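Local coordinates for protein glycerate dehydrogenase/glyoxylate reductase (Thermus thermophilus, PDB 2CUK) that probably reduces glyoxylate and hydroxypyruvate with a nicotinamide cofactor, as a member of the D-isomer specific 2-hydroxyacid dehydrogenase family, at residues A[148-153]-A[197-202]; A[201-206]-A[228-233]. All blocks are in the same frame, centred on the assembly; numbering follows the deposited sequence.

How the interactions relate
Interaction 1 pairs two neighbouring parallel strands of the six-stranded sheet and follows them into the loops at their C-terminal ends; interaction 2 takes up the second of those loops and packs it against the loop after the next strand, 224-227. The two share Thr201 and Pro202, and their centres lie about 10 Å apart. Direct packing also joins them: Leu199 O lies 3.7 Å from Ala229 CB, and His200 CE1 is 3.7 Å from Thr228 OG1. The ends of three adjacent strands are thus joined along the rim of the sheet where, in Rossmann-type dehydrogenases, the dinucleotide is bound, so both contacts probably border the cofactor cleft.

Interaction 1 of 2, residues A[148-153]-A[197-202]; sequences GLVGMG and VSLHTP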
ATOM      1  N   GLY A 148       4.649  -9.668 -13.926  1.00 13.69           N
ATOM      2  CA  GLY A 148       5.759  -9.799 -14.844  1.00 15.92           C
ATOM      3  C   GLY A 148       6.755  -8.695 -14.567  1.00 15.92           C
ATOM      4  O   GLY A 148       6.430  -7.517 -14.676  1.00 14.49           O
ATOM      5  N   LEU A 149       7.966  -9.080 -14.198  1.00 16.57           N
ATOM      6  CA  LEU A 149       9.016  -8.121 -13.898  1.00 18.41           C
ATOM      7  C   LEU A 149       9.964  -7.976 -15.083  1.00 18.75           C
ATOM      8  O   LEU A 149      10.408  -8.974 -15.644  1.00 18.72           O
ATOM      9  CB  LEU A 149       9.801  -8.591 -12.669  1.00 21.54           C
ATOM     10  CG  LEU A 149       8.952  -8.838 -11.419  1.00 25.08           C
ATOM     11  CD1 LEU A 149       9.704  -9.725 -10.446  1.00 27.84           C
ATOM     12  CD2 LEU A 149       8.588  -7.507 -10.784  1.00 26.63           C
ATOM     13  N   VAL A 150      10.254  -6.735 -15.466  1.00 18.48           N
ATOM     14  CA  VAL A 150      11.176  -6.461 -16.562  1.00 21.84           C
ATOM     15  C   VAL A 150      12.452  -5.990 -15.882  1.00 23.57           C
ATOM     16  O   VAL A 150      12.571  -4.826 -15.494  1.00 23.45           O
ATOM     17  CB  VAL A 150      10.653  -5.351 -17.495  1.00 20.09           C
ATOM     18  CG1 VAL A 150      11.667  -5.077 -18.595  1.00 23.76           C
ATOM     19  CG2 VAL A 150       9.329  -5.764 -18.099  1.00 21.18           C
ATOM     20  N   GLY A 151      13.397  -6.915 -15.734  1.00 24.97           N
ATOM     21  CA  GLY A 151      14.647  -6.623 -15.058  1.00 25.69           C
ATOM     22  C   GLY A 151      14.550  -7.351 -13.730  1.00 26.71           C
ATOM     23  O   GLY A 151      13.577  -7.160 -12.998  1.00 26.94           O
ATOM     24  N   MET A 152      15.527  -8.196 -13.415  1.00 25.58           N
ATOM     25  CA  MET A 152      15.490  -8.952 -12.167  1.00 25.72           C
ATOM     26  C   MET A 152      16.692  -8.790 -11.258  1.00 24.34           C
ATOM     27  O   MET A 152      17.268  -9.780 -10.808  1.00 24.81           O
ATOM     28  CB  MET A 152      15.286 -10.442 -12.444  1.00 26.04           C
ATOM     29  CG  MET A 152      13.834 -10.864 -12.461  1.00 31.08           C
ATOM     30  SD  MET A 152      12.977 -10.500 -10.914  1.00 29.80           S
ATOM     31  CE  MET A 152      12.569 -12.128 -10.349  1.00 30.15           C
ATOM     32  N   GLY A 153      17.071  -7.545 -10.991  1.00 23.75           N
ATOM     33  CA  GLY A 153      18.187  -7.295 -10.100  1.00 21.98           C
ATOM     34  C   GLY A 153      17.694  -7.510  -8.680  1.00 21.62           C
ATOM     35  O   GLY A 153      16.700  -8.205  -8.474  1.00 22.03           O
ATOM     36  N   VAL A 197       2.661  -5.473 -14.902  1.00 16.81           N
ATOM     37  CA  VAL A 197       4.025  -5.369 -15.410  1.00 16.61           C
ATOM     38  C   VAL A 197       4.760  -4.334 -14.568  1.00 15.86           C
ATOM     39  O   VAL A 197       4.307  -3.201 -14.445  1.00 15.23           O
ATOM     40  CB  VAL A 197       4.062  -4.905 -16.884  1.00 15.90           C
ATOM     41  CG1 VAL A 197       5.513  -4.735 -17.332  1.00 14.37           C
ATOM     42  CG2 VAL A 197       3.339  -5.914 -17.775  1.00 16.59           C
ATOM     43  N   SER A 198       5.889  -4.724 -13.984  1.00 15.78           N
ATOM     44  CA  SER A 198       6.665  -3.802 -13.161  1.00 14.32           C
ATOM     45  C   SER A 198       8.067  -3.664 -13.745  1.00 16.43           C
ATOM     46  O   SER A 198       8.728  -4.663 -14.052  1.00 14.87           O
ATOM     47  CB  SER A 198       6.737  -4.307 -11.714  1.00 15.19           C
ATOM     48  OG  SER A 198       7.284  -3.315 -10.858  1.00 14.67           O
ATOM     49  N   LEU A 199       8.515  -2.422 -13.906  1.00 13.40           N
ATOM     50  CA  LEU A 199       9.826  -2.152 -14.483  1.00 17.22           C
ATOM     51  C   LEU A 199      10.918  -2.004 -13.430  1.00 18.15           C
ATOM     52  O   LEU A 199      10.758  -1.283 -12.440  1.00 18.00           O
ATOM     53  CB  LEU A 199       9.757  -0.894 -15.353  1.00 14.64           C
ATOM     54  CG  LEU A 199       8.617  -0.921 -16.372  1.00 16.15           C
ATOM     55  CD1 LEU A 199       8.628   0.365 -17.186  1.00 15.48           C
ATOM     56  CD2 LEU A 199       8.756  -2.147 -17.282  1.00 13.96           C
ATOM     57  N   HIS A 200      12.029  -2.702 -13.651  1.00 19.19           N
ATOM     58  CA  HIS A 200      13.159  -2.678 -12.726  1.00 22.48           C
ATOM     59  C   HIS A 200      14.455  -2.882 -13.490  1.00 24.24           C
ATOM     60  O   HIS A 200      15.314  -3.656 -13.071  1.00 27.26           O
ATOM     61  CB  HIS A 200      13.010  -3.791 -11.685  1.00 20.83           C
ATOM     62  CG  HIS A 200      11.744  -3.707 -10.893  1.00 21.18           C
ATOM     63  ND1 HIS A 200      11.523  -2.731  -9.947  1.00 18.98           N
ATOM     64  CD2 HIS A 200      10.614  -4.450 -10.941  1.00 20.51           C
ATOM     65  CE1 HIS A 200      10.309  -2.876  -9.445  1.00 20.65           C
ATOM     66  NE2 HIS A 200       9.737  -3.912 -10.031  1.00 19.53           N
ATOM     67  N   THR A 201      14.588  -2.198 -14.619  1.00 26.07           N
ATOM     68  CA  THR A 201      15.783  -2.313 -15.440  1.00 26.72           C
ATOM     69  C   THR A 201      16.416  -0.938 -15.615  1.00 26.29           C
ATOM     70  O   THR A 201      15.717   0.072 -15.714  1.00 25.08           O
ATOM     71  CB  THR A 201      15.449  -2.908 -16.830  1.00 27.82           C
ATOM     72  OG1 THR A 201      16.661  -3.166 -17.549  1.00 30.71           O
ATOM     73  CG2 THR A 201      14.589  -1.942 -17.637  1.00 26.52           C
ATOM     74  N   PRO A 202      17.753  -0.877 -15.636  1.00 27.28           N
ATOM     75  CA  PRO A 202      18.440   0.406 -15.802  1.00 27.56           C
ATOM     76  C   PRO A 202      18.119   1.073 -17.137  1.00 26.41           C
ATOM     77  O   PRO A 202      17.764   0.410 -18.107  1.00 26.90           O
ATOM     78  CB  PRO A 202      19.916   0.028 -15.674  1.00 29.03           C
ATOM     79  CG  PRO A 202      19.951  -1.389 -16.147  1.00 28.89           C
ATOM     80  CD  PRO A 202      18.721  -1.981 -15.510  1.00 27.46           C
TER
HETATM   81  O   HOH W   1      16.010  -5.036 -10.203  1.00 30.53           O
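Val150 is gripped at both ends of its backbone by strand 196-199 and His200 just beyond it: its N donates to Ser198 O at 2.9 Å, and its O accepts from His200 N at 2.9 Å. The second bond is the less straight of the two (N-H...O 155°), its donor tilted from the carbonyl plane where the strand gives way to loop. A third bond, Ser198 N to Gly148 O, continues the parallel ladder, which runs on to Val196.

Each face of the sheet adds its own packing. On one, Val150 and Leu199 run alongside each other, Leu199 CD2 3.7 Å from Val150 CB, while Val150 CG2, the branch next to the backbone N, meets Val197 CG1. On the other, Leu149 CD2 meets the His200 ring at its edge, 3.7 Å from His200 CD2, and also touches Ser198 CB. Ser198 OG accepts a weak bond from His200 NE2. Helix 154-165 covers this face, with Val159 against both Leu149 and His200.

Beyond the strands, Gly151 adopts a backbone shape (phi 108°) in which a CB would strike the carbonyl of Val150 and also His200 O, so that glycine is called for. A water links His200 O to Gly153 N, weakly at the glycine end. Gly153 is the N-cap of helix 154-165, and with Gly151 it fits the strand-turn-helix GxGxxG pattern of a Rossmann-type NAD-binding domain.

Interaction 2 of 2, residues A[201-206]-A[228-233]; sequences TPLTPE and TARGAL
Water 2 joins the two loops through two donors, accepting from Leu203 N at 2.8 Å and from Arg230 NH1 at 2.9 Å. It lies in the plane of the guanidinium group, at its edge, whereas Leu203 approaches over one face. Leu203 CD2 stands 3.8 Å above that plane, displaced toward the rim, and Leu203 CB meets both Arg230 CG and NH1. Bends at chi2 (-62°) and chi3 (-63°) curl the arginine chain, which lets its aliphatic part and its charged end touch the same leucine. Together the water and the leucine probably limit how the guanidinium can turn.

Leucine packing carries most of the remaining contact. With CG anti to the backbone N (chi1 174°), Leu203 reaches the 3-10 turn 231-233, where its CD2 lies 3.6 Å from Ala232 CB. Its CD1 meets Leu233 CD2 as the two side chains pass, running opposite ways. Leu233 CD1 comes to 3.4 Å from Thr201 O, a buried carbonyl oxygen that has no polar partner in the model, and Thr201 CG2 touches both methyls of Leu233.

The turn is closed by Leu233 N bonding to Arg230 O, which also accepts from Asn227 ND2. On the facing loop, Thr207 OG1 is hydrogen-bonded to Pro202 O and Thr204 N, while Thr204 OG1 donates to Glu206 OE1 from above the carboxylate plane. Here the loops following adjacent parallel strands, 196-199 and 224-227, pack together at the C-terminal edge of the parallel sheet, the edge where Rossmann-type domains bind their dinucleotide.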
ATOM      1  N   THR A 201      14.588  -2.198 -14.619  1.00 26.07           N
ATOM      2  CA  THR A 201      15.783  -2.313 -15.440  1.00 26.72           C
ATOM      3  C   THR A 201      16.416  -0.938 -15.615  1.00 26.29           C
ATOM      4  O   THR A 201      15.717   0.072 -15.714  1.00 25.08           O
ATOM      5  CB  THR A 201      15.449  -2.908 -16.830  1.00 27.82           C
ATOM      6  OG1 THR A 201      16.661  -3.166 -17.549  1.00 30.71           O
ATOM      7  CG2 THR A 201      14.589  -1.942 -17.637  1.00 26.52           C
ATOM      8  N   PRO A 202      17.753  -0.877 -15.636  1.00 27.28           N
ATOM      9  CA  PRO A 202      18.440   0.406 -15.802  1.00 27.56           C
ATOM     10  C   PRO A 202      18.119   1.073 -17.137  1.00 26.41           C
ATOM     11  O   PRO A 202      17.764   0.410 -18.107  1.00 26.90           O
ATOM     12  CB  PRO A 202      19.916   0.028 -15.674  1.00 29.03           C
ATOM     13  CG  PRO A 202      19.951  -1.389 -16.147  1.00 28.89           C
ATOM     14  CD  PRO A 202      18.721  -1.981 -15.510  1.00 27.46           C
ATOM     15  N   LEU A 203      18.227   2.394 -17.171  1.00 26.51           N
ATOM     16  CA  LEU A 203      17.959   3.143 -18.387  1.00 27.49           C
ATOM     17  C   LEU A 203      19.209   3.181 -19.258  1.00 28.29           C
ATOM     18  O   LEU A 203      20.285   3.559 -18.799  1.00 28.13           O
ATOM     19  CB  LEU A 203      17.528   4.569 -18.047  1.00 27.01           C
ATOM     20  CG  LEU A 203      17.350   5.524 -19.227  1.00 27.08           C
ATOM     21  CD1 LEU A 203      16.278   4.993 -20.171  1.00 27.56           C
ATOM     22  CD2 LEU A 203      16.970   6.898 -18.705  1.00 28.27           C
ATOM     23  N   THR A 204      19.056   2.778 -20.515  1.00 28.66           N
ATOM     24  CA  THR A 204      20.159   2.767 -21.474  1.00 29.27           C
ATOM     25  C   THR A 204      19.569   3.030 -22.858  1.00 29.48           C
ATOM     26  O   THR A 204      18.349   3.078 -23.020  1.00 26.69           O
ATOM     27  CB  THR A 204      20.866   1.391 -21.520  1.00 29.01           C
ATOM     28  OG1 THR A 204      19.970   0.420 -22.071  1.00 29.46           O
ATOM     29  CG2 THR A 204      21.297   0.949 -20.128  1.00 29.08           C
ATOM     30  N   PRO A 205      20.426   3.209 -23.874  1.00 30.67           N
ATOM     31  CA  PRO A 205      19.908   3.459 -25.221  1.00 31.80           C
ATOM     32  C   PRO A 205      18.915   2.379 -25.639  1.00 32.54           C
ATOM     33  O   PRO A 205      17.945   2.651 -26.342  1.00 32.77           O
ATOM     34  CB  PRO A 205      21.170   3.448 -26.077  1.00 32.63           C
ATOM     35  CG  PRO A 205      22.188   4.057 -25.150  1.00 31.32           C
ATOM     36  CD  PRO A 205      21.896   3.337 -23.844  1.00 31.42           C
ATOM     37  N   GLU A 206      19.159   1.156 -25.181  1.00 32.85           N
ATOM     38  CA  GLU A 206      18.305   0.022 -25.511  1.00 33.50           C
ATOM     39  C   GLU A 206      16.959   0.014 -24.781  1.00 32.72           C
ATOM     40  O   GLU A 206      15.973  -0.517 -25.295  1.00 32.08           O
ATOM     41  CB  GLU A 206      19.047  -1.288 -25.222  1.00 35.45           C
ATOM     42  CG  GLU A 206      20.413  -1.403 -25.898  1.00 41.03           C
ATOM     43  CD  GLU A 206      21.486  -0.556 -25.227  1.00 44.52           C
ATOM     44  OE1 GLU A 206      21.830  -0.834 -24.057  1.00 46.21           O
ATOM     45  OE2 GLU A 206      21.991   0.390 -25.870  1.00 46.82           O
ATOM     46  N   THR A 228       8.970   2.161 -10.902  1.00 17.52           N
ATOM     47  CA  THR A 228       9.646   2.833  -9.799  1.00 17.33           C
ATOM     48  C   THR A 228      11.142   2.916 -10.122  1.00 19.13           C
ATOM     49  O   THR A 228      11.955   3.251  -9.259  1.00 18.24           O
ATOM     50  CB  THR A 228       9.456   2.074  -8.467  1.00 17.28           C
ATOM     51  OG1 THR A 228       9.958   0.735  -8.595  1.00 17.02           O
ATOM     52  CG2 THR A 228       7.976   2.031  -8.083  1.00 14.88           C
ATOM     53  N   ALA A 229      11.488   2.622 -11.376  1.00 19.47           N
ATOM     54  CA  ALA A 229      12.880   2.643 -11.839  1.00 20.20           C
ATOM     55  C   ALA A 229      13.319   3.985 -12.436  1.00 21.23           C
ATOM     56  O   ALA A 229      13.833   4.844 -11.726  1.00 20.68           O
ATOM     57  CB  ALA A 229      13.101   1.524 -12.857  1.00 22.17           C
ATOM     58  N   ARG A 230      13.134   4.157 -13.743  1.00 21.05           N
ATOM     59  CA  ARG A 230      13.518   5.402 -14.410  1.00 21.58           C
ATOM     60  C   ARG A 230      12.370   5.894 -15.283  1.00 20.32           C
ATOM     61  O   ARG A 230      11.815   5.136 -16.075  1.00 20.89           O
ATOM     62  CB  ARG A 230      14.769   5.196 -15.276  1.00 22.55           C
ATOM     63  CG  ARG A 230      16.026   4.791 -14.513  1.00 25.43           C
ATOM     64  CD  ARG A 230      16.454   5.868 -13.524  1.00 29.59           C
ATOM     65  NE  ARG A 230      16.818   7.124 -14.179  1.00 32.07           N
ATOM     66  CZ  ARG A 230      17.958   7.329 -14.833  1.00 33.48           C
ATOM     67  NH1 ARG A 230      18.859   6.360 -14.924  1.00 33.50           N
ATOM     68  NH2 ARG A 230      18.203   8.507 -15.393  1.00 35.89           N
ATOM     69  N   GLY A 231      12.024   7.169 -15.142  1.00 19.89           N
ATOM     70  CA  GLY A 231      10.930   7.729 -15.913  1.00 20.58           C
ATOM     71  C   GLY A 231      10.991   7.516 -17.416  1.00 22.18           C
ATOM     72  O   GLY A 231       9.979   7.181 -18.035  1.00 20.96           O
ATOM     73  N   ALA A 232      12.178   7.685 -17.998  1.00 20.35           N
ATOM     74  CA  ALA A 232      12.370   7.545 -19.443  1.00 20.58           C
ATOM     75  C   ALA A 232      12.136   6.152 -20.026  1.00 19.71           C
ATOM     76  O   ALA A 232      12.183   5.975 -21.249  1.00 20.60           O
ATOM     77  CB  ALA A 232      13.773   8.042 -19.831  1.00 20.19           C
ATOM     78  N   LEU A 233      11.892   5.163 -19.173  1.00 19.83           N
ATOM     79  CA  LEU A 233      11.641   3.804 -19.655  1.00 19.94           C
ATOM     80  C   LEU A 233      10.242   3.719 -20.273  1.00 20.28           C
ATOM     81  O   LEU A 233       9.914   2.764 -20.987  1.00 19.08           O
ATOM     82  CB  LEU A 233      11.728   2.799 -18.502  1.00 19.10           C
ATOM     83  CG  LEU A 233      13.069   2.598 -17.789  1.00 21.95           C
ATOM     84  CD1 LEU A 233      12.877   1.648 -16.608  1.00 19.30           C
ATOM     85  CD2 LEU A 233      14.097   2.042 -18.768  1.00 20.47           C
TER
HETATM   86  O   HOH W   2      19.029   3.504 -14.735  1.00 35.25           O